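Local coordinates for Rod shape-determining protein (MreC) (Helicobacter pylori, PDB 5LP5) that binds penicillin-binding protein 2 in a core cell wall synthesis complex and so probably helps to determine cell shape, at residues N115-L120 and V241-V246; Y126-H131 and G147-H152; Q133-A138 and A235-H240; Q176-D181 and K228-S233. All coordinates share one frame; numbering follows the deposited sequence.

Contact 1. Residues N115-L120 and V241-V246; sequences NPIVNL and VFLSDV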
loop_
_atom_site.group_PDB
_atom_site.type_symbol
_atom_site.label_atom_id
_atom_site.label_comp_id
_atom_site.label_asym_id
_atom_site.label_seq_id
_atom_site.Cartn_x
_atom_site.Cartn_y
_atom_site.Cartn_z
ATOM N N ASN C 115 4.806 44.018 -3.993
ATOM C CA ASN C 115 4.197 45.218 -3.501
ATOM C C ASN C 115 3.008 44.862 -2.618
ATOM O O ASN C 115 2.162 44.051 -3.025
ATOM C CB ASN C 115 3.710 46.057 -4.650
ATOM C CG ASN C 115 3.525 47.496 -4.256
ATOM O OD1 ASN C 115 4.399 48.074 -3.592
ATOM N ND2 ASN C 115 2.383 48.083 -4.609
ATOM N N PRO C 116 2.930 45.453 -1.406
ATOM C CA PRO C 116 1.846 45.189 -0.462
ATOM C C PRO C 116 0.465 45.225 -1.084
ATOM O O PRO C 116 0.223 45.995 -2.012
ATOM C CB PRO C 116 1.965 46.338 0.541
ATOM C CG PRO C 116 3.396 46.719 0.511
ATOM C CD PRO C 116 3.916 46.394 -0.849
ATOM N N ILE C 117 -0.433 44.392 -0.568
ATOM C CA ILE C 117 -1.819 44.351 -1.018
ATOM C C ILE C 117 -2.746 44.483 0.184
ATOM O O ILE C 117 -2.595 43.787 1.173
ATOM C CB ILE C 117 -2.134 43.039 -1.775
ATOM C CG1 ILE C 117 -1.447 43.017 -3.142
ATOM C CG2 ILE C 117 -3.649 42.826 -1.902
ATOM C CD1 ILE C 117 -1.792 41.798 -3.973
ATOM N N VAL C 118 -3.719 45.373 0.066
ATOM C CA VAL C 118 -4.621 45.705 1.151
ATOM C C VAL C 118 -5.300 44.459 1.763
ATOM O O VAL C 118 -5.540 43.459 1.083
ATOM C CB VAL C 118 -5.641 46.765 0.667
ATOM C CG1 VAL C 118 -6.807 46.955 1.640
ATOM C CG2 VAL C 118 -4.926 48.093 0.439
ATOM N N ASN C 119 -5.575 44.562 3.065
ATOM C CA ASN C 119 -5.988 43.451 3.951
ATOM C C ASN C 119 -5.931 42.013 3.417
ATOM O O ASN C 119 -6.924 41.402 3.039
ATOM C CB ASN C 119 -7.306 43.748 4.719
ATOM C CG ASN C 119 -8.343 44.468 3.877
ATOM O OD1 ASN C 119 -8.573 44.108 2.711
ATOM N ND2 ASN C 119 -8.989 45.489 4.474
ATOM N N LEU C 120 -4.717 41.487 3.426
ATOM C CA LEU C 120 -4.481 40.072 3.324
ATOM C C LEU C 120 -4.340 39.547 4.736
ATOM O O LEU C 120 -4.144 40.319 5.674
ATOM C CB LEU C 120 -3.195 39.793 2.567
ATOM C CG LEU C 120 -3.181 40.199 1.095
ATOM C CD1 LEU C 120 -1.813 39.994 0.484
ATOM C CD2 LEU C 120 -4.196 39.385 0.323
ATOM N N VAL C 241 1.422 39.678 -12.913
ATOM C CA VAL C 241 1.231 38.634 -11.917
ATOM C C VAL C 241 -0.003 38.887 -11.072
ATOM O O VAL C 241 -0.231 40.013 -10.639
ATOM C CB VAL C 241 2.447 38.503 -10.991
ATOM C CG1 VAL C 241 2.191 37.472 -9.893
ATOM C CG2 VAL C 241 3.690 38.146 -11.795
ATOM N N PHE C 242 -0.780 37.825 -10.851
ATOM C CA PHE C 242 -2.004 37.877 -10.060
ATOM C C PHE C 242 -1.897 36.976 -8.821
ATOM O O PHE C 242 -1.399 35.863 -8.896
ATOM C CB PHE C 242 -3.181 37.419 -10.921
ATOM C CG PHE C 242 -3.523 38.362 -12.034
ATOM C CD1 PHE C 242 -4.454 39.363 -11.841
ATOM C CD2 PHE C 242 -2.957 38.224 -13.279
ATOM C CE1 PHE C 242 -4.788 40.233 -12.864
ATOM C CE2 PHE C 242 -3.280 39.096 -14.316
ATOM C CZ PHE C 242 -4.197 40.101 -14.105
ATOM N N LEU C 243 -2.413 37.454 -7.700
ATOM C CA LEU C 243 -2.435 36.696 -6.453
ATOM C C LEU C 243 -3.718 35.918 -6.334
ATOM O O LEU C 243 -4.810 36.462 -6.527
ATOM C CB LEU C 243 -2.344 37.655 -5.270
ATOM C CG LEU C 243 -2.130 37.049 -3.889
ATOM C CD1 LEU C 243 -0.683 36.648 -3.672
ATOM C CD2 LEU C 243 -2.444 38.109 -2.841
ATOM N N SER C 244 -3.614 34.648 -5.977
ATOM C CA SER C 244 -4.795 33.786 -5.878
ATOM C C SER C 244 -5.300 33.642 -4.456
ATOM O O SER C 244 -4.665 32.975 -3.657
ATOM C CB SER C 244 -4.480 32.404 -6.425
ATOM O OG SER C 244 -5.549 31.534 -6.113
ATOM N N ASP C 245 -6.457 34.248 -4.170
ATOM C CA ASP C 245 -7.065 34.252 -2.835
ATOM C C ASP C 245 -8.322 33.369 -2.825
ATOM O O ASP C 245 -9.377 33.800 -3.309
ATOM C CB ASP C 245 -7.410 35.695 -2.432
ATOM C CG ASP C 245 -7.931 35.811 -0.968
ATOM O OD1 ASP C 245 -8.213 34.817 -0.318
ATOM O OD2 ASP C 245 -8.067 36.898 -0.423
ATOM N N VAL C 246 -8.208 32.158 -2.278
ATOM C CA VAL C 246 -9.343 31.214 -2.204
ATOM C C VAL C 246 -10.006 31.373 -0.847
ATOM O O VAL C 246 -9.342 31.233 0.170
ATOM C CB VAL C 246 -8.860 29.754 -2.338
ATOM C CG1 VAL C 246 -9.985 28.786 -2.076
ATOM C CG2 VAL C 246 -8.265 29.485 -3.712
#
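Leu243 is the residue of strand 241-246 on which Ile117 and Leu120 of the loop 115-120 both settle, and tracing it outward explains the whole contact. Its CB points at the loop. With CG anti to the backbone N (chi1 -171°), the branch rises from the strand and divides its two methyls between different neighbours. CD1 turns to neighbouring strands, packing on Tyr126 and Ala138. CD2 is the atom that meets the loop: Ile117 CD1 lies 3.9 Å from Leu243 CD2, and Leu120 CD2 is 3.8 Å from the same methyl, with Leu120 CD1 close behind. The two approaches differ. Ile117 passes alongside Leu243, their chains running opposite ways, whereas Leu120 meets it end on. No hydrogen bond joins the segments, so apolar packing alone links them, with Leu243 buried and its two partners partly exposed. Asp245, two residues on, also has its CB directed at the loop, but its carboxylate is held by a salt bridge to Lys124. Strand 241-246 is hydrogen-bonded to strand 93-103 through Val241 and Leu243 and to strand 125-129 through Phe242 and Ser244, so it completes the closed barrel over which the loop between strands 111-114 and 125-129 folds.

Contact 2. Residues Y126-H131 and G147-H152; sequences YGLVSH and GFLNAH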
loop_
_atom_site.group_PDB
_atom_site.type_symbol
_atom_site.label_atom_id
_atom_site.label_comp_id
_atom_site.label_asym_id
_atom_site.label_seq_id
_atom_site.Cartn_x
_atom_site.Cartn_y
_atom_site.Cartn_z
ATOM N N TYR C 126 -0.918 32.089 -0.322
ATOM C CA TYR C 126 -1.605 32.461 -1.550
ATOM C C TYR C 126 -0.887 31.887 -2.753
ATOM O O TYR C 126 0.286 31.584 -2.680
ATOM C CB TYR C 126 -1.669 33.991 -1.673
ATOM C CG TYR C 126 -2.462 34.662 -0.574
ATOM C CD1 TYR C 126 -3.849 34.697 -0.611
ATOM C CD2 TYR C 126 -1.828 35.235 0.522
ATOM C CE1 TYR C 126 -4.581 35.297 0.404
ATOM C CE2 TYR C 126 -2.554 35.841 1.535
ATOM C CZ TYR C 126 -3.934 35.870 1.475
ATOM O OH TYR C 126 -4.684 36.455 2.466
ATOM N N GLY C 127 -1.611 31.725 -3.852
ATOM C CA GLY C 127 -1.026 31.236 -5.100
ATOM C C GLY C 127 -0.653 32.406 -5.986
ATOM O O GLY C 127 -1.279 33.457 -5.932
ATOM N N LEU C 128 0.389 32.218 -6.790
ATOM C CA LEU C 128 0.812 33.192 -7.800
ATOM C C LEU C 128 0.637 32.641 -9.216
ATOM O O LEU C 128 1.051 31.528 -9.521
ATOM C CB LEU C 128 2.266 33.613 -7.592
ATOM C CG LEU C 128 2.577 34.456 -6.327
ATOM C CD1 LEU C 128 4.065 34.737 -6.219
ATOM C CD2 LEU C 128 1.778 35.750 -6.386
ATOM N N VAL C 129 0.021 33.449 -10.072
ATOM C CA VAL C 129 -0.304 33.081 -11.441
ATOM C C VAL C 129 0.204 34.182 -12.358
ATOM O O VAL C 129 0.073 35.355 -12.024
ATOM C CB VAL C 129 -1.841 32.955 -11.600
ATOM C CG1 VAL C 129 -2.241 32.641 -13.031
ATOM C CG2 VAL C 129 -2.359 31.865 -10.694
ATOM N N SER C 130 0.777 33.805 -13.507
ATOM C CA SER C 130 1.139 34.789 -14.512
ATOM C C SER C 130 0.412 34.587 -15.834
ATOM O O SER C 130 -0.704 35.096 -16.015
ATOM C CB SER C 130 2.642 34.947 -14.690
ATOM O OG SER C 130 2.918 36.127 -15.443
ATOM N N HIS C 131 1.016 33.904 -16.781
ATOM C CA HIS C 131 0.395 33.852 -18.104
ATOM C C HIS C 131 -0.461 32.615 -18.131
ATOM O O HIS C 131 -0.132 31.640 -18.789
ATOM C CB HIS C 131 1.449 33.853 -19.205
ATOM C CG HIS C 131 2.080 35.191 -19.428
ATOM N ND1 HIS C 131 2.571 35.970 -18.400
ATOM C CD2 HIS C 131 2.308 35.886 -20.570
ATOM C CE1 HIS C 131 3.058 37.094 -18.901
ATOM N NE2 HIS C 131 2.911 37.070 -20.215
ATOM N N GLY C 147 7.110 36.455 -2.251
ATOM C CA GLY C 147 6.805 35.430 -3.254
ATOM C C GLY C 147 7.879 34.358 -3.283
ATOM O O GLY C 147 9.060 34.665 -3.471
ATOM N N PHE C 148 7.476 33.115 -3.063
ATOM C CA PHE C 148 8.379 31.980 -3.182
ATOM C C PHE C 148 8.001 31.188 -4.410
ATOM O O PHE C 148 6.980 30.509 -4.437
ATOM C CB PHE C 148 8.331 31.112 -1.931
ATOM C CG PHE C 148 8.547 31.889 -0.672
ATOM C CD1 PHE C 148 9.803 32.368 -0.345
ATOM C CD2 PHE C 148 7.492 32.185 0.154
ATOM C CE1 PHE C 148 10.003 33.125 0.798
ATOM C CE2 PHE C 148 7.680 32.938 1.298
ATOM C CZ PHE C 148 8.943 33.407 1.626
ATOM N N LEU C 149 8.836 31.308 -5.438
ATOM C CA LEU C 149 8.508 30.827 -6.770
ATOM C C LEU C 149 8.754 29.330 -6.921
ATOM O O LEU C 149 9.296 28.685 -6.037
ATOM C CB LEU C 149 9.317 31.599 -7.810
ATOM C CG LEU C 149 9.169 33.127 -7.736
ATOM C CD1 LEU C 149 10.039 33.808 -8.775
ATOM C CD2 LEU C 149 7.722 33.573 -7.902
ATOM N N ASN C 150 8.347 28.791 -8.065
ATOM C CA ASN C 150 8.505 27.361 -8.361
ATOM C C ASN C 150 9.979 26.974 -8.134
ATOM O O ASN C 150 10.910 27.636 -8.594
ATOM C CB ASN C 150 8.135 26.999 -9.810
ATOM C CG ASN C 150 6.649 26.830 -10.038
ATOM O OD1 ASN C 150 5.895 26.435 -9.139
ATOM N ND2 ASN C 150 6.213 27.102 -11.281
ATOM N N ALA C 151 10.174 25.912 -7.372
ATOM C CA ALA C 151 11.513 25.383 -7.092
ATOM C C ALA C 151 12.195 26.012 -5.907
ATOM O O ALA C 151 13.259 25.525 -5.519
ATOM C CB ALA C 151 12.425 25.429 -8.318
ATOM N N HIS C 152 11.585 27.012 -5.271
ATOM C CA HIS C 152 12.049 27.448 -3.935
ATOM C C HIS C 152 11.756 26.374 -2.878
ATOM O O HIS C 152 10.758 25.675 -2.958
ATOM C CB HIS C 152 11.421 28.806 -3.541
ATOM C CG HIS C 152 11.998 29.421 -2.296
ATOM N ND1 HIS C 152 13.352 29.516 -2.069
ATOM C CD2 HIS C 152 11.403 29.959 -1.204
ATOM C CE1 HIS C 152 13.566 30.112 -0.908
ATOM N NE2 HIS C 152 12.397 30.372 -0.356
#
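Gly147 opens the second segment by offering bare backbone to Leu128: with no side chain between them, Leu128 CD1 comes to 4.1 Å from Gly147 CA. Phe148 follows with its side chain directed elsewhere, onto Val139 and Ser111, while its backbone pairs with Ile137. Leu149 then returns to the contact. Its CG stands beside the backbone N (chi1 -55°), and this brings the tip closer to Leu128 than its CB direction alone would suggest; Leu149 CD2 ends 4.2 Å from Leu128 CD1, the two branches meeting at a slant. Strands 125-129 and 144-149 are not neighbours in their barrel. Strand 134-141 runs between them, antiparallel to both, so the leucines meet across the apolar interior of a closed antiparallel barrel, where Leu128 also packs on Val241 and Leu243. Past Leu149 the strand ends in a type II beta turn, closed by the bond from His152 N to Leu149 O at 2.9 Å; Ala151 takes the positive phi (87°) characteristic of this turn's third position. Asn150, within the turn, is buried with both ends of its amide engaged: ND2 bonds to the carbonyl oxygens of Ala134 and Phe231, and OD1 to the hydroxyl of Tyr157.

Contact 3. Residues Q133-A138 and A235-H240; sequences QAIGIA and AKLLRH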
loop_
_atom_site.group_PDB
_atom_site.type_symbol
_atom_site.label_atom_id
_atom_site.label_comp_id
_atom_site.label_asym_id
_atom_site.label_seq_id
_atom_site.Cartn_x
_atom_site.Cartn_y
_atom_site.Cartn_z
ATOM N N GLN C 133 -0.727 30.500 -15.795
ATOM C CA GLN C 133 0.156 29.442 -15.302
ATOM C C GLN C 133 0.500 29.658 -13.812
ATOM O O GLN C 133 0.565 30.779 -13.354
ATOM C CB GLN C 133 1.434 29.373 -16.168
ATOM C CG GLN C 133 2.364 28.224 -15.853
ATOM C CD GLN C 133 3.519 28.080 -16.852
ATOM O OE1 GLN C 133 4.394 27.196 -16.687
ATOM N NE2 GLN C 133 3.503 28.895 -17.917
ATOM N N ALA C 134 0.722 28.576 -13.062
ATOM C CA ALA C 134 1.206 28.681 -11.692
ATOM C C ALA C 134 2.715 28.916 -11.680
ATOM O O ALA C 134 3.492 28.087 -12.230
ATOM C CB ALA C 134 0.851 27.430 -10.916
ATOM N N ILE C 135 3.137 30.022 -11.061
ATOM C CA ILE C 135 4.575 30.349 -10.894
ATOM C C ILE C 135 5.103 30.135 -9.485
ATOM O O ILE C 135 6.305 30.033 -9.297
ATOM C CB ILE C 135 4.925 31.795 -11.326
ATOM C CG1 ILE C 135 4.208 32.842 -10.442
ATOM C CG2 ILE C 135 4.561 31.994 -12.783
ATOM C CD1 ILE C 135 4.679 34.270 -10.679
ATOM N N GLY C 136 4.228 30.076 -8.489
ATOM C CA GLY C 136 4.678 29.868 -7.095
ATOM C C GLY C 136 3.641 30.310 -6.085
ATOM O O GLY C 136 2.461 30.349 -6.384
ATOM N N ILE C 137 4.078 30.613 -4.882
ATOM C CA ILE C 137 3.165 31.022 -3.830
ATOM C C ILE C 137 3.649 32.282 -3.157
ATOM O O ILE C 137 4.771 32.714 -3.373
ATOM C CB ILE C 137 3.011 29.937 -2.738
ATOM C CG1 ILE C 137 4.331 29.753 -1.975
ATOM C CG2 ILE C 137 2.565 28.615 -3.359
ATOM C CD1 ILE C 137 4.269 28.732 -0.868
ATOM N N ALA C 138 2.803 32.847 -2.312
ATOM C CA ALA C 138 3.104 34.119 -1.658
ATOM C C ALA C 138 2.601 34.118 -0.232
ATOM O O ALA C 138 1.480 33.700 0.019
ATOM C CB ALA C 138 2.475 35.277 -2.439
ATOM N N ALA C 235 11.749 35.293 -17.479
ATOM C CA ALA C 235 11.461 36.649 -17.040
ATOM C C ALA C 235 10.140 37.228 -17.528
ATOM O O ALA C 235 9.642 38.194 -16.938
ATOM C CB ALA C 235 12.590 37.579 -17.437
ATOM N N LYS C 236 9.575 36.658 -18.589
ATOM C CA LYS C 236 8.336 37.192 -19.127
ATOM C C LYS C 236 7.194 37.059 -18.136
ATOM O O LYS C 236 6.372 37.950 -18.057
ATOM C CB LYS C 236 7.987 36.552 -20.464
ATOM C CG LYS C 236 8.413 37.408 -21.647
ATOM C CD LYS C 236 8.370 36.635 -22.963
ATOM C CE LYS C 236 8.453 37.544 -24.190
ATOM N NZ LYS C 236 7.746 36.934 -25.355
ATOM N N LEU C 237 7.189 35.968 -17.369
ATOM C CA LEU C 237 6.099 35.648 -16.444
ATOM C C LEU C 237 6.256 36.224 -15.045
ATOM O O LEU C 237 5.467 35.885 -14.166
ATOM C CB LEU C 237 5.919 34.120 -16.346
ATOM C CG LEU C 237 4.974 33.497 -17.391
ATOM C CD1 LEU C 237 5.543 33.560 -18.792
ATOM C CD2 LEU C 237 4.641 32.057 -17.024
ATOM N N LEU C 238 7.280 37.043 -14.808
ATOM C CA LEU C 238 7.399 37.709 -13.525
ATOM C C LEU C 238 6.727 39.072 -13.577
ATOM O O LEU C 238 6.543 39.733 -12.557
ATOM C CB LEU C 238 8.851 37.728 -13.051
ATOM C CG LEU C 238 9.288 36.405 -12.390
ATOM C CD1 LEU C 238 10.761 36.403 -12.000
ATOM C CD2 LEU C 238 8.456 36.060 -11.157
ATOM N N ARG C 239 6.323 39.486 -14.776
ATOM C CA ARG C 239 5.405 40.617 -14.915
ATOM C C ARG C 239 4.011 40.107 -15.244
ATOM O O ARG C 239 3.843 38.983 -15.705
ATOM C CB ARG C 239 5.913 41.614 -15.951
ATOM C CG ARG C 239 7.157 42.352 -15.440
ATOM C CD ARG C 239 7.674 43.437 -16.359
ATOM N NE ARG C 239 7.745 43.024 -17.772
ATOM C CZ ARG C 239 8.791 42.446 -18.373
ATOM N NH1 ARG C 239 9.899 42.156 -17.705
ATOM N NH2 ARG C 239 8.709 42.147 -19.663
ATOM N N HIS C 240 3.012 40.945 -14.975
ATOM C CA HIS C 240 1.595 40.605 -15.158
ATOM C C HIS C 240 1.123 39.507 -14.205
ATOM O O HIS C 240 0.499 38.541 -14.645
ATOM C CB HIS C 240 1.300 40.207 -16.605
ATOM C CG HIS C 240 1.574 41.290 -17.602
ATOM N ND1 HIS C 240 0.950 42.523 -17.558
ATOM C CD2 HIS C 240 2.380 41.314 -18.693
ATOM C CE1 HIS C 240 1.383 43.269 -18.560
ATOM N NE2 HIS C 240 2.247 42.559 -19.265
#
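Ile135 makes the more buried half of this contact, packing against Leu237 and Leu238 of the connection that leads into strand 241-246. Its CG1 is placed between the backbone N and the carbonyl carbon (chi1 64°), so that CD1 reaches Leu237 O and Leu238, while CG2 meets the Leu237 side chain. Ile135 CD1 lies 3.9 Å from Leu237 O, and Ile135 CD1 and Leu238 CD2 are 4.2 Å apart. The gap from Ile135 CG2 to Leu237 CD2 is likewise 4.2 Å. Leu237 O is itself occupied, taking a hydrogen bond from Ser130 OG. The backbone here is a classic beta bulge: Ile135 and Gly136 both face Leu128 of strand 125-129, and Ile135 has the near-helical angles (-105°/-19°) of the first bulge position. Toward the outside the partners are more exposed. Gln133, partly exposed, runs its extended chain across the Leu237 side chain at about a right angle. Leu237 is partly exposed too, and the short 3-10 turn 235-237 that carries it places Lys236 on the surface. Ala235 of this turn and Leu238 just after it, both buried, pack on Leu167 of the second subunit, another copy of the protein.

Contact 4. Residues Q176-D181 and K228-S233; sequences QELVVD and KNAFLS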
loop_
_atom_site.group_PDB
_atom_site.type_symbol
_atom_site.label_atom_id
_atom_site.label_comp_id
_atom_site.label_asym_id
_atom_site.label_seq_id
_atom_site.Cartn_x
_atom_site.Cartn_y
_atom_site.Cartn_z
ATOM N N GLN C 176 17.113 21.790 -9.140
ATOM C CA GLN C 176 16.051 22.792 -9.252
ATOM C C GLN C 176 15.084 22.561 -10.433
ATOM O O GLN C 176 14.752 23.494 -11.180
ATOM C CB GLN C 176 16.648 24.207 -9.283
ATOM C CG GLN C 176 17.211 24.632 -7.938
ATOM C CD GLN C 176 17.996 25.915 -8.004
ATOM O OE1 GLN C 176 18.871 26.098 -8.871
ATOM N NE2 GLN C 176 17.697 26.814 -7.071
ATOM N N GLU C 177 14.643 21.310 -10.585
ATOM C CA GLU C 177 13.581 20.952 -11.517
ATOM C C GLU C 177 12.288 20.944 -10.723
ATOM O O GLU C 177 12.275 20.612 -9.549
ATOM C CB GLU C 177 13.805 19.557 -12.122
ATOM C CG GLU C 177 15.212 19.316 -12.641
ATOM C CD GLU C 177 15.350 18.031 -13.431
ATOM O OE1 GLU C 177 15.336 16.944 -12.794
ATOM O OE2 GLU C 177 15.492 18.121 -14.680
ATOM N N LEU C 178 11.197 21.332 -11.360
ATOM C CA LEU C 178 9.899 21.254 -10.721
ATOM C C LEU C 178 9.429 19.814 -10.703
ATOM O O LEU C 178 9.409 19.173 -11.719
ATOM C CB LEU C 178 8.886 22.156 -11.452
ATOM C CG LEU C 178 7.625 22.425 -10.646
ATOM C CD1 LEU C 178 7.997 23.162 -9.378
ATOM C CD2 LEU C 178 6.653 23.270 -11.437
ATOM N N VAL C 179 9.039 19.315 -9.544
ATOM C CA VAL C 179 8.688 17.899 -9.398
ATOM C C VAL C 179 7.315 17.743 -8.780
ATOM O O VAL C 179 6.939 18.527 -7.911
ATOM C CB VAL C 179 9.711 17.199 -8.492
ATOM C CG1 VAL C 179 9.265 15.775 -8.180
ATOM C CG2 VAL C 179 11.117 17.271 -9.107
ATOM N N VAL C 180 6.558 16.754 -9.246
ATOM C CA VAL C 180 5.367 16.320 -8.516
ATOM C C VAL C 180 5.731 15.085 -7.706
ATOM O O VAL C 180 6.168 14.067 -8.242
ATOM C CB VAL C 180 4.183 15.980 -9.439
ATOM C CG1 VAL C 180 2.988 15.539 -8.624
ATOM C CG2 VAL C 180 3.822 17.166 -10.320
ATOM N N ASP C 181 5.530 15.182 -6.412
ATOM C CA ASP C 181 5.915 14.140 -5.475
ATOM C C ASP C 181 4.684 13.436 -4.912
ATOM O O ASP C 181 3.564 13.949 -5.012
ATOM C CB ASP C 181 6.714 14.789 -4.333
ATOM C CG ASP C 181 8.189 14.520 -4.432
ATOM O OD1 ASP C 181 8.517 13.340 -4.703
ATOM O OD2 ASP C 181 8.997 15.472 -4.235
ATOM N N LYS C 228 8.233 19.326 -17.320
ATOM C CA LYS C 228 8.826 20.211 -18.299
ATOM C C LYS C 228 7.756 21.254 -18.676
ATOM O O LYS C 228 6.601 21.109 -18.280
ATOM C CB LYS C 228 9.279 19.415 -19.514
ATOM C CG LYS C 228 8.154 18.695 -20.247
ATOM C CD LYS C 228 8.633 17.891 -21.439
ATOM C CE LYS C 228 7.599 16.823 -21.816
ATOM N NZ LYS C 228 8.004 15.945 -22.974
ATOM N N ASN C 229 8.131 22.302 -19.406
ATOM C CA ASN C 229 7.210 23.376 -19.739
ATOM C C ASN C 229 6.562 24.020 -18.515
ATOM O O ASN C 229 5.464 24.592 -18.628
ATOM C CB ASN C 229 6.096 22.872 -20.645
ATOM C CG ASN C 229 6.567 22.598 -22.028
ATOM O OD1 ASN C 229 7.080 23.503 -22.685
ATOM N ND2 ASN C 229 6.413 21.346 -22.491
ATOM N N ALA C 230 7.215 23.933 -17.354
ATOM C CA ALA C 230 6.733 24.638 -16.179
ATOM C C ALA C 230 7.531 25.912 -16.045
ATOM O O ALA C 230 8.645 26.006 -16.576
ATOM C CB ALA C 230 6.890 23.795 -14.932
ATOM N N PHE C 231 6.969 26.887 -15.337
ATOM C CA PHE C 231 7.697 28.110 -15.072
ATOM C C PHE C 231 8.875 27.842 -14.161
ATOM O O PHE C 231 8.711 27.280 -13.085
ATOM C CB PHE C 231 6.805 29.165 -14.402
ATOM C CG PHE C 231 7.580 30.352 -13.916
ATOM C CD1 PHE C 231 8.019 31.312 -14.810
ATOM C CD2 PHE C 231 7.933 30.475 -12.578
ATOM C CE1 PHE C 231 8.780 32.382 -14.379
ATOM C CE2 PHE C 231 8.696 31.522 -12.146
ATOM C CZ PHE C 231 9.095 32.498 -13.035
ATOM N N LEU C 232 10.064 28.245 -14.599
ATOM C CA LEU C 232 11.243 28.332 -13.709
ATOM C C LEU C 232 11.916 29.713 -13.735
ATOM O O LEU C 232 11.707 30.514 -12.849
ATOM C CB LEU C 232 12.307 27.233 -14.026
ATOM C CG LEU C 232 11.963 25.795 -13.638
ATOM C CD1 LEU C 232 13.022 24.822 -14.107
ATOM C CD2 LEU C 232 11.778 25.685 -12.128
ATOM N N SER C 233 12.749 29.948 -14.750
ATOM C CA SER C 233 13.754 30.986 -14.756
ATOM C C SER C 233 13.303 32.049 -15.740
ATOM O O SER C 233 14.125 32.845 -16.125
ATOM C CB SER C 233 15.098 30.339 -15.269
ATOM O OG SER C 233 16.338 30.713 -14.627
#
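Leu178, Leu232 and Ala230 bury most of the surface in this contact, and they do so in two separate touches. In the first, Leu178 meets Ala230. With CG anti to the backbone N (chi1 -164°), the leucine carries its branch across to the loop, and Leu178 CD2 lies 3.5 Å from Ala230 CB, methyl to methyl. In the second, Leu232 reaches back in the other direction and finds backbone instead of a side chain: both of its methyls rest near the carbonyl of Gln176, Leu232 CD1 being 3.7 Å from Gln176 O and Leu232 CD2 3.8 Å from that same oxygen. Leu232 CD2 also approaches the peptide beyond, 4.5 Å from Leu178 N. No hydrogen bond crosses between the segments. Leu178 belongs to the second barrel of the chain, an antiparallel Greek key with strand order 1-2-3-6-5-4, as in the barrels of the PA peptidase clan to which the MreC core is assigned. There its strand pairs with strands 166-172 and 223-228, and the leucine also packs on Ile170, Val210 and Leu227. The loop 228-233 leaves the end of strand 223-228 for the other barrel, so Ala230 and Leu232 lie against the margin of the barrel that the chain is leaving. Leu232 also packs on Ser186 of a second copy of the protein, while Gln176 touches Thr221 of that same subunit.

Contacts 1, 2 and 3 share one barrel, and contact 4 ties the other barrel to it. Contacts 2 and 3 have centres only 5 Å apart and are joined by probable backbone hydrogen bonds, Asn150 N to Ile135 O at 2.7 Å and Phe148 N to Ile137 O at 2.8 Å. Contact 1 joins contact 2 through Phe242 N and Val129 O, 2.9 Å apart. At the seam between barrels, Ala151 CB of contact 2 packs on Leu232 CD2 of contact 4 at 3.9 Å. Contacts 1 and 4 lie on opposite sides of the chain's centre, about 23 Å between centres. Contacts 3 and 4 both border the second MreC subunit; Ile137 of contact 3 also packs on Gln139 of the penicillin-binding protein 2 chain.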